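Local coordinates for protein putative archaeal ammonia monooxygenase subunit B (Candidatus Nitrosocaldus yellowstonii, PDB 4O65) that provides the copper-binding cupredoxin domain of the B subunit of a putative archaeal ammonia monooxygenase, and so probably takes part in ammonia oxidation, at residues I25-F30 / R90-S95; M49-A54 / K114-A119. All coordinates share one frame; numbering follows the deposited sequence.

Interaction 1 of 2, residues I25-F30 / R90-S95; sequences ITKAEF and RWEFIS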
ATOM      1  N   ILE A  25      11.651   2.825   7.660  1.00 19.91           N
ATOM      2  CA  ILE A  25      12.901   2.554   6.925  1.00 19.52           C
ATOM      3  C   ILE A  25      12.574   1.651   5.739  1.00 18.92           C
ATOM      4  O   ILE A  25      11.454   1.091   5.651  1.00 17.97           O
ATOM      5  CB  ILE A  25      14.019   1.946   7.819  1.00 19.88           C
ATOM      6  CG1 ILE A  25      13.594   0.553   8.274  1.00 19.15           C
ATOM      7  CG2 ILE A  25      14.279   2.865   9.026  1.00 22.51           C
ATOM      8  CD1 ILE A  25      14.619  -0.164   9.195  1.00 20.21           C
ATOM      9  N   THR A  26      13.512   1.488   4.812  1.00 18.72           N
ATOM     10  CA  THR A  26      13.209   0.622   3.638  1.00 17.79           C
ATOM     11  C   THR A  26      13.233  -0.846   3.996  1.00 17.70           C
ATOM     12  O   THR A  26      13.812  -1.232   5.038  1.00 17.78           O
ATOM     13  CB  THR A  26      14.218   0.850   2.505  1.00 18.45           C
ATOM     14  OG1 THR A  26      15.519   0.567   3.015  1.00 19.08           O
ATOM     15  CG2 THR A  26      14.216   2.334   2.026  1.00 18.03           C
ATOM     16  N   LYS A  27      12.662  -1.691   3.143  1.00 18.59           N
ATOM     17  CA  LYS A  27      12.721  -3.144   3.357  1.00 18.32           C
ATOM     18  C   LYS A  27      14.186  -3.597   3.407  1.00 18.54           C
ATOM     19  O   LYS A  27      14.587  -4.375   4.296  1.00 17.82           O
ATOM     20  CB  LYS A  27      12.007  -3.893   2.212  1.00 20.25           C
ATOM     21  CG  LYS A  27      11.806  -5.367   2.544  1.00 20.73           C
ATOM     22  CD  LYS A  27      11.424  -6.267   1.353  1.00 23.55           C
ATOM     23  CE  LYS A  27      10.110  -5.965   0.661  1.00 27.27           C
ATOM     24  NZ  LYS A  27       9.869  -7.077  -0.349  1.00 25.88           N
ATOM     25  N   ALA A  28      15.004  -3.068   2.489  1.00 17.83           N
ATOM     26  CA  ALA A  28      16.438  -3.406   2.541  1.00 19.33           C
ATOM     27  C   ALA A  28      17.125  -2.975   3.852  1.00 19.81           C
ATOM     28  O   ALA A  28      17.978  -3.734   4.403  1.00 19.43           O
ATOM     29  CB  ALA A  28      17.175  -2.859   1.298  1.00 18.99           C
ATOM     30  N   GLU A  29      16.816  -1.749   4.319  1.00 18.82           N
ATOM     31  CA  GLU A  29      17.450  -1.260   5.568  1.00 21.71           C
ATOM     32  C   GLU A  29      17.024  -2.175   6.743  1.00 20.83           C
ATOM     33  O   GLU A  29      17.854  -2.521   7.599  1.00 20.58           O
ATOM     34  CB  GLU A  29      17.051   0.178   5.891  1.00 22.15           C
ATOM     35  CG  GLU A  29      17.854   0.810   7.038  1.00 24.43           C
ATOM     36  CD  GLU A  29      19.343   0.962   6.729  1.00 25.40           C
ATOM     37  OE1 GLU A  29      20.096   0.966   7.704  1.00 28.37           O
ATOM     38  OE2 GLU A  29      19.768   1.078   5.545  1.00 25.26           O
ATOM     39  N   PHE A  30      15.764  -2.588   6.730  1.00 18.86           N
ATOM     40  CA  PHE A  30      15.277  -3.512   7.766  1.00 19.26           C
ATOM     41  C   PHE A  30      15.964  -4.882   7.677  1.00 19.31           C
ATOM     42  O   PHE A  30      16.412  -5.417   8.703  1.00 19.40           O
ATOM     43  CB  PHE A  30      13.759  -3.714   7.701  1.00 19.11           C
ATOM     44  CG  PHE A  30      13.288  -4.737   8.694  1.00 19.15           C
ATOM     45  CD1 PHE A  30      13.242  -4.437  10.066  1.00 18.66           C
ATOM     46  CD2 PHE A  30      12.903  -6.022   8.249  1.00 20.55           C
ATOM     47  CE1 PHE A  30      12.801  -5.391  10.997  1.00 19.42           C
ATOM     48  CE2 PHE A  30      12.459  -6.978   9.188  1.00 20.33           C
ATOM     49  CZ  PHE A  30      12.397  -6.643  10.551  1.00 20.64           C
ATOM     50  N   ARG A  90       8.178   2.269  -5.608  1.00 30.16           N
ATOM     51  CA  ARG A  90       8.823   2.737  -4.384  1.00 28.31           C
ATOM     52  C   ARG A  90       8.195   2.095  -3.156  1.00 24.78           C
ATOM     53  O   ARG A  90       8.791   2.174  -2.075  1.00 22.83           O
ATOM     54  CB  ARG A  90       8.833   4.257  -4.297  1.00 30.20           C
ATOM     55  CG  ARG A  90       9.971   4.690  -5.258  1.00 37.25           C
ATOM     56  CD  ARG A  90       9.928   6.074  -5.836  1.00 45.58           C
ATOM     57  NE  ARG A  90      10.442   7.052  -4.894  1.00 53.23           N
ATOM     58  CZ  ARG A  90      11.724   7.343  -4.688  1.00 56.48           C
ATOM     59  NH1 ARG A  90      12.683   6.717  -5.367  1.00 62.38           N
ATOM     60  NH2 ARG A  90      12.035   8.277  -3.785  1.00 55.54           N
ATOM     61  N   TRP A  91       6.998   1.512  -3.355  1.00 23.42           N
ATOM     62  CA  TRP A  91       6.208   0.805  -2.299  1.00 23.63           C
ATOM     63  C   TRP A  91       5.747  -0.501  -2.860  1.00 25.48           C
ATOM     64  O   TRP A  91       5.620  -0.623  -4.088  1.00 27.19           O
ATOM     65  CB  TRP A  91       4.963   1.624  -1.934  1.00 21.12           C
ATOM     66  CG  TRP A  91       5.320   2.906  -1.220  1.00 21.62           C
ATOM     67  CD1 TRP A  91       5.753   4.096  -1.791  1.00 22.21           C
ATOM     68  CD2 TRP A  91       5.380   3.118   0.209  1.00 20.47           C
ATOM     69  NE1 TRP A  91       6.045   5.037  -0.839  1.00 21.70           N
ATOM     70  CE2 TRP A  91       5.823   4.520   0.403  1.00 22.16           C
ATOM     71  CE3 TRP A  91       5.105   2.331   1.323  1.00 20.22           C
ATOM     72  CZ2 TRP A  91       5.982   5.082   1.659  1.00 21.91           C
ATOM     73  CZ3 TRP A  91       5.242   2.916   2.588  1.00 20.07           C
ATOM     74  CH2 TRP A  91       5.670   4.259   2.761  1.00 22.65           C
ATOM     75  N   GLU A  92       5.499  -1.489  -2.008  1.00 22.27           N
ATOM     76  CA  GLU A  92       5.035  -2.798  -2.439  1.00 24.41           C
ATOM     77  C   GLU A  92       3.830  -3.186  -1.586  1.00 24.68           C
ATOM     78  O   GLU A  92       3.906  -3.064  -0.358  1.00 22.84           O
ATOM     79  CB  GLU A  92       6.184  -3.769  -2.147  1.00 27.97           C
ATOM     80  CG  GLU A  92       5.939  -5.198  -2.530  1.00 31.61           C
ATOM     81  CD  GLU A  92       7.249  -5.925  -2.454  1.00 35.24           C
ATOM     82  OE1 GLU A  92       7.612  -6.380  -1.356  1.00 35.80           O
ATOM     83  OE2 GLU A  92       7.957  -5.912  -3.481  1.00 43.27           O
ATOM     84  N   PHE A  93       2.758  -3.729  -2.181  1.00 23.59           N
ATOM     85  CA  PHE A  93       1.687  -4.299  -1.364  1.00 26.13           C
ATOM     86  C   PHE A  93       2.113  -5.571  -0.641  1.00 25.07           C
ATOM     87  O   PHE A  93       2.854  -6.421  -1.173  1.00 25.60           O
ATOM     88  CB  PHE A  93       0.339  -4.491  -2.107  1.00 29.40           C
ATOM     89  CG  PHE A  93      -0.535  -3.259  -2.054  1.00 30.78           C
ATOM     90  CD1 PHE A  93      -1.369  -3.028  -0.952  1.00 33.81           C
ATOM     91  CD2 PHE A  93      -0.444  -2.274  -3.049  1.00 36.80           C
ATOM     92  CE1 PHE A  93      -2.153  -1.888  -0.872  1.00 36.44           C
ATOM     93  CE2 PHE A  93      -1.228  -1.123  -2.973  1.00 38.66           C
ATOM     94  CZ  PHE A  93      -2.075  -0.928  -1.881  1.00 35.58           C
ATOM     95  N   ILE A  94       1.677  -5.656   0.604  1.00 20.97           N
ATOM     96  CA  ILE A  94       1.798  -6.858   1.381  1.00 22.16           C
ATOM     97  C   ILE A  94       0.410  -7.512   1.409  1.00 23.49           C
ATOM     98  O   ILE A  94       0.303  -8.735   1.231  1.00 23.67           O
ATOM     99  CB  ILE A  94       2.286  -6.588   2.821  1.00 22.10           C
ATOM    100  CG1 ILE A  94       3.740  -6.098   2.790  1.00 22.66           C
ATOM    101  CG2 ILE A  94       2.071  -7.841   3.721  1.00 23.88           C
ATOM    102  CD1 ILE A  94       4.189  -5.452   4.099  1.00 21.37           C
ATOM    103  N   SER A  95      -0.638  -6.716   1.673  1.00 21.13           N
ATOM    104  CA  SER A  95      -1.958  -7.242   1.757  1.00 23.34           C
ATOM    105  C   SER A  95      -2.996  -6.125   1.607  1.00 22.24           C
ATOM    106  O   SER A  95      -2.708  -4.929   1.740  1.00 20.81           O
ATOM    107  CB  SER A  95      -2.185  -8.024   3.068  1.00 24.20           C
ATOM    108  OG  SER A  95      -2.150  -7.162   4.208  1.00 26.65           O
TER

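Interaction 2 of 2, residues M49-A54 / K114-A119; sequences MGCDPA and KLCLSA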
ATOM      1  N   MET A  49       7.544 -12.502   7.146  1.00 22.30           N
ATOM      2  CA  MET A  49       6.958 -11.943   8.363  1.00 22.60           C
ATOM      3  C   MET A  49       5.536 -11.416   8.121  1.00 22.31           C
ATOM      4  O   MET A  49       4.779 -11.196   9.094  1.00 24.07           O
ATOM      5  CB  MET A  49       7.852 -10.832   8.920  1.00 21.56           C
ATOM      6  CG  MET A  49       9.234 -11.397   9.266  1.00 22.25           C
ATOM      7  SD  MET A  49      10.244 -10.020   9.809  1.00 24.13           S
ATOM      8  CE  MET A  49      11.870 -10.774  10.090  1.00 24.93           C
ATOM      9  N   GLY A  50       5.203 -11.127   6.865  1.00 21.87           N
ATOM     10  CA  GLY A  50       3.854 -10.532   6.547  1.00 23.38           C
ATOM     11  C   GLY A  50       3.601  -9.173   7.151  1.00 23.68           C
ATOM     12  O   GLY A  50       4.546  -8.397   7.346  1.00 22.51           O
ATOM     13  N   CYS A  51       2.317  -8.852   7.393  1.00 23.10           N
ATOM     14  CA  CYS A  51       1.943  -7.499   7.824  1.00 25.85           C
ATOM     15  C   CYS A  51       2.130  -7.335   9.308  1.00 25.49           C
ATOM     16  O   CYS A  51       1.176  -7.512  10.090  1.00 27.82           O
ATOM     17  CB  CYS A  51       0.480  -7.194   7.493  1.00 28.04           C
ATOM     18  SG  CYS A  51       0.128  -5.437   7.827  1.00 29.39           S
ATOM     19  N   ASP A  52       3.362  -7.051   9.721  1.00 23.44           N
ATOM     20  CA  ASP A  52       3.703  -7.041  11.138  1.00 22.94           C
ATOM     21  C   ASP A  52       4.564  -5.819  11.408  1.00 22.42           C
ATOM     22  O   ASP A  52       5.789  -5.954  11.558  1.00 21.88           O
ATOM     23  CB  ASP A  52       4.518  -8.333  11.440  1.00 25.10           C
ATOM     24  CG  ASP A  52       4.760  -8.575  12.935  1.00 26.78           C
ATOM     25  OD1 ASP A  52       4.375  -7.763  13.757  1.00 28.40           O
ATOM     26  OD2 ASP A  52       5.395  -9.611  13.264  1.00 29.73           O
ATOM     27  N   PRO A  53       3.956  -4.600  11.412  1.00 21.01           N
ATOM     28  CA  PRO A  53       4.780  -3.433  11.564  1.00 22.13           C
ATOM     29  C   PRO A  53       5.373  -3.265  12.946  1.00 21.97           C
ATOM     30  O   PRO A  53       6.282  -2.464  13.081  1.00 25.11           O
ATOM     31  CB  PRO A  53       3.783  -2.275  11.237  1.00 21.73           C
ATOM     32  CG  PRO A  53       2.468  -2.806  11.744  1.00 21.73           C
ATOM     33  CD  PRO A  53       2.527  -4.225  11.245  1.00 20.99           C
ATOM     34  N   ALA A  54       4.915  -4.007  13.966  1.00 23.50           N
ATOM     35  CA  ALA A  54       5.588  -3.965  15.268  1.00 23.66           C
ATOM     36  C   ALA A  54       6.966  -4.583  15.182  1.00 23.97           C
ATOM     37  O   ALA A  54       7.893  -4.141  15.877  1.00 25.11           O
ATOM     38  CB  ALA A  54       4.756  -4.663  16.358  1.00 26.36           C
ATOM     39  N   LYS A 114      -8.256  -1.981   4.561  1.00 18.51           N
ATOM     40  CA  LYS A 114      -6.946  -1.985   5.205  1.00 19.68           C
ATOM     41  C   LYS A 114      -5.917  -2.316   4.123  1.00 20.49           C
ATOM     42  O   LYS A 114      -6.028  -3.342   3.397  1.00 22.08           O
ATOM     43  CB  LYS A 114      -6.875  -2.982   6.355  1.00 20.62           C
ATOM     44  CG  LYS A 114      -5.415  -3.175   6.875  1.00 22.45           C
ATOM     45  CD  LYS A 114      -5.498  -3.851   8.244  1.00 24.45           C
ATOM     46  CE  LYS A 114      -4.130  -4.315   8.773  1.00 25.83           C
ATOM     47  NZ  LYS A 114      -4.173  -4.845  10.202  1.00 28.63           N
ATOM     48  N   LEU A 115      -4.937  -1.433   3.986  1.00 18.43           N
ATOM     49  CA  LEU A 115      -3.834  -1.636   3.058  1.00 20.00           C
ATOM     50  C   LEU A 115      -2.566  -1.789   3.894  1.00 20.10           C
ATOM     51  O   LEU A 115      -2.339  -1.030   4.873  1.00 20.93           O
ATOM     52  CB  LEU A 115      -3.632  -0.399   2.185  1.00 20.57           C
ATOM     53  CG  LEU A 115      -4.908   0.242   1.635  1.00 23.18           C
ATOM     54  CD1 LEU A 115      -4.498   1.422   0.770  1.00 23.32           C
ATOM     55  CD2 LEU A 115      -5.630  -0.813   0.832  1.00 23.75           C
ATOM     56  N   CYS A 116      -1.772  -2.795   3.536  1.00 19.70           N
ATOM     57  CA  CYS A 116      -0.523  -3.039   4.249  1.00 18.64           C
ATOM     58  C   CYS A 116       0.553  -3.031   3.164  1.00 18.11           C
ATOM     59  O   CYS A 116       0.426  -3.806   2.212  1.00 18.70           O
ATOM     60  CB  CYS A 116      -0.530  -4.385   4.913  1.00 21.89           C
ATOM     61  SG  CYS A 116       0.905  -4.513   6.060  1.00 29.12           S
ATOM     62  N   LEU A 117       1.576  -2.190   3.331  1.00 18.07           N
ATOM     63  CA  LEU A 117       2.632  -1.974   2.301  1.00 19.02           C
ATOM     64  C   LEU A 117       4.007  -1.961   2.932  1.00 18.70           C
ATOM     65  O   LEU A 117       4.143  -1.669   4.119  1.00 19.32           O
ATOM     66  CB  LEU A 117       2.466  -0.600   1.593  1.00 21.27           C
ATOM     67  CG  LEU A 117       1.124  -0.415   0.859  1.00 22.46           C
ATOM     68  CD1 LEU A 117       0.223   0.455   1.714  1.00 24.85           C
ATOM     69  CD2 LEU A 117       1.365   0.208  -0.504  1.00 26.01           C
ATOM     70  N   SER A 118       4.990  -2.345   2.131  1.00 17.78           N
ATOM     71  CA  SER A 118       6.400  -2.241   2.472  1.00 17.61           C
ATOM     72  C   SER A 118       7.005  -1.032   1.734  1.00 18.05           C
ATOM     73  O   SER A 118       6.811  -0.874   0.504  1.00 19.51           O
ATOM     74  CB  SER A 118       7.123  -3.503   1.983  1.00 18.18           C
ATOM     75  OG  SER A 118       8.503  -3.295   2.198  1.00 17.94           O
ATOM     76  N   ALA A 119       7.671  -0.138   2.460  1.00 17.77           N
ATOM     77  CA  ALA A 119       8.439   0.930   1.797  1.00 18.00           C
ATOM     78  C   ALA A 119       9.695   0.334   1.186  1.00 19.15           C
ATOM     79  O   ALA A 119      10.511  -0.303   1.900  1.00 18.98           O
ATOM     80  CB  ALA A 119       8.847   1.980   2.831  1.00 19.27           C
TER

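Interaction 1 of 2, residues I25-F30 / R90-S95
K27, in the first turn of helix 27-35, and E92, near the start of strand 91-97, face each other across a gap of 9.6 Å from K27 CA to E92 CA. Only their side chains bridge it. T26 is the N-cap of the helix: its OG1 accepts from E29 N at 3.0 Å with an N-H...O angle of 154°. The first helical turn is closed by F30 N bonding to T26 O at 2.9 Å. On the other side the strand runs regularly until I94 and S95, which form a classic beta bulge opposite C116.

The K27 and E92 side chains cross at about a right angle and meet through their polar ends in a salt bridge. K27 CG lies anti to the backbone N (chi1 -169°), which sends the chain out from the helix; a bend at chi3 (-63°) turns CE and the ammonium toward the strand. E92 reaches out extended. K27 NZ donates to E92 OE1 at 2.6 Å, a short bond that uses the syn lone pair, on the side of the other oxygen. E92 OE2 stays 3.8 Å from K27 NZ, so the carboxylate is gripped by one oxygen rather than two. D47 OD1, at the end of helix 40-47, makes a second salt bridge with K27 NZ; two acidic groups sharing one lysine probably favour its protonated state.

K27 is buried, its aliphatic part packed on L43 and V46 of helix 40-47 and on S118 of strand 110-119, and its backbone is hydrogen-bonded to A119. The salt bridge thus crosses from the two helices that lie between strands 23-25 and 59-68 to outermost strand 91-97 of the four-stranded antiparallel sheet, with strand 110-119 beside it.

Interaction 2 of 2, residues M49-A54 / K114-A119
C51 and C116 point their CB atoms at each other and are joined by a disulfide, with C51 SG 2.1 Å from C116 SG. The two CA atoms are 6.2 Å apart, the closest CA pair of the two segments. Both sulfurs lie anti to their own backbone N (chi1 -172° in C51, -169° in C116), so the two halves of the link reach out in much the same way. The twist about the S-S bond is right-handed and near perpendicular (chi3 93°), which leaves C51 CB 3.9 Å from C116 CB. In this cupredoxin domain the covalent link ties the irregular loop between helix 40-47 and strand 59-68 to strand 110-119, an inner strand of the antiparallel sheet. G50, with positive phi, leaves the preceding helix, and C51 sits at the centre of an inverse gamma turn that presents its sulfur to the strand. L115 and L117, flanking C116, direct their CB atoms away from the loop, and their side chains touch F93 of strand 91-97. Around the sulfurs, C51 packs on I61 and C116 on V59, both of strand 59-68; P53 touches the same two residues, and D52 OD2 forms a salt bridge with R55.

Both contacts are partly buried, and each pairs one buried residue with a partly exposed one: K27 with E92 in interaction 1, C116 with C51 in interaction 2. Their centres lie about 8 Å apart, and both fasten the chain from helix 27-35 to the loop after helix 40-47 onto the same antiparallel sheet, at neighbouring strands 91-97 and 110-119. Probable backbone bonds from I94 N to C116 O and from S118 N to E92 O join these strands. The chemistry differs with the place: a charged bridge from helix 27-35 to the outermost strand, and a covalent one from the loop after helix 40-47 to an inner strand. Neither is part of the copper site at H126 and H128.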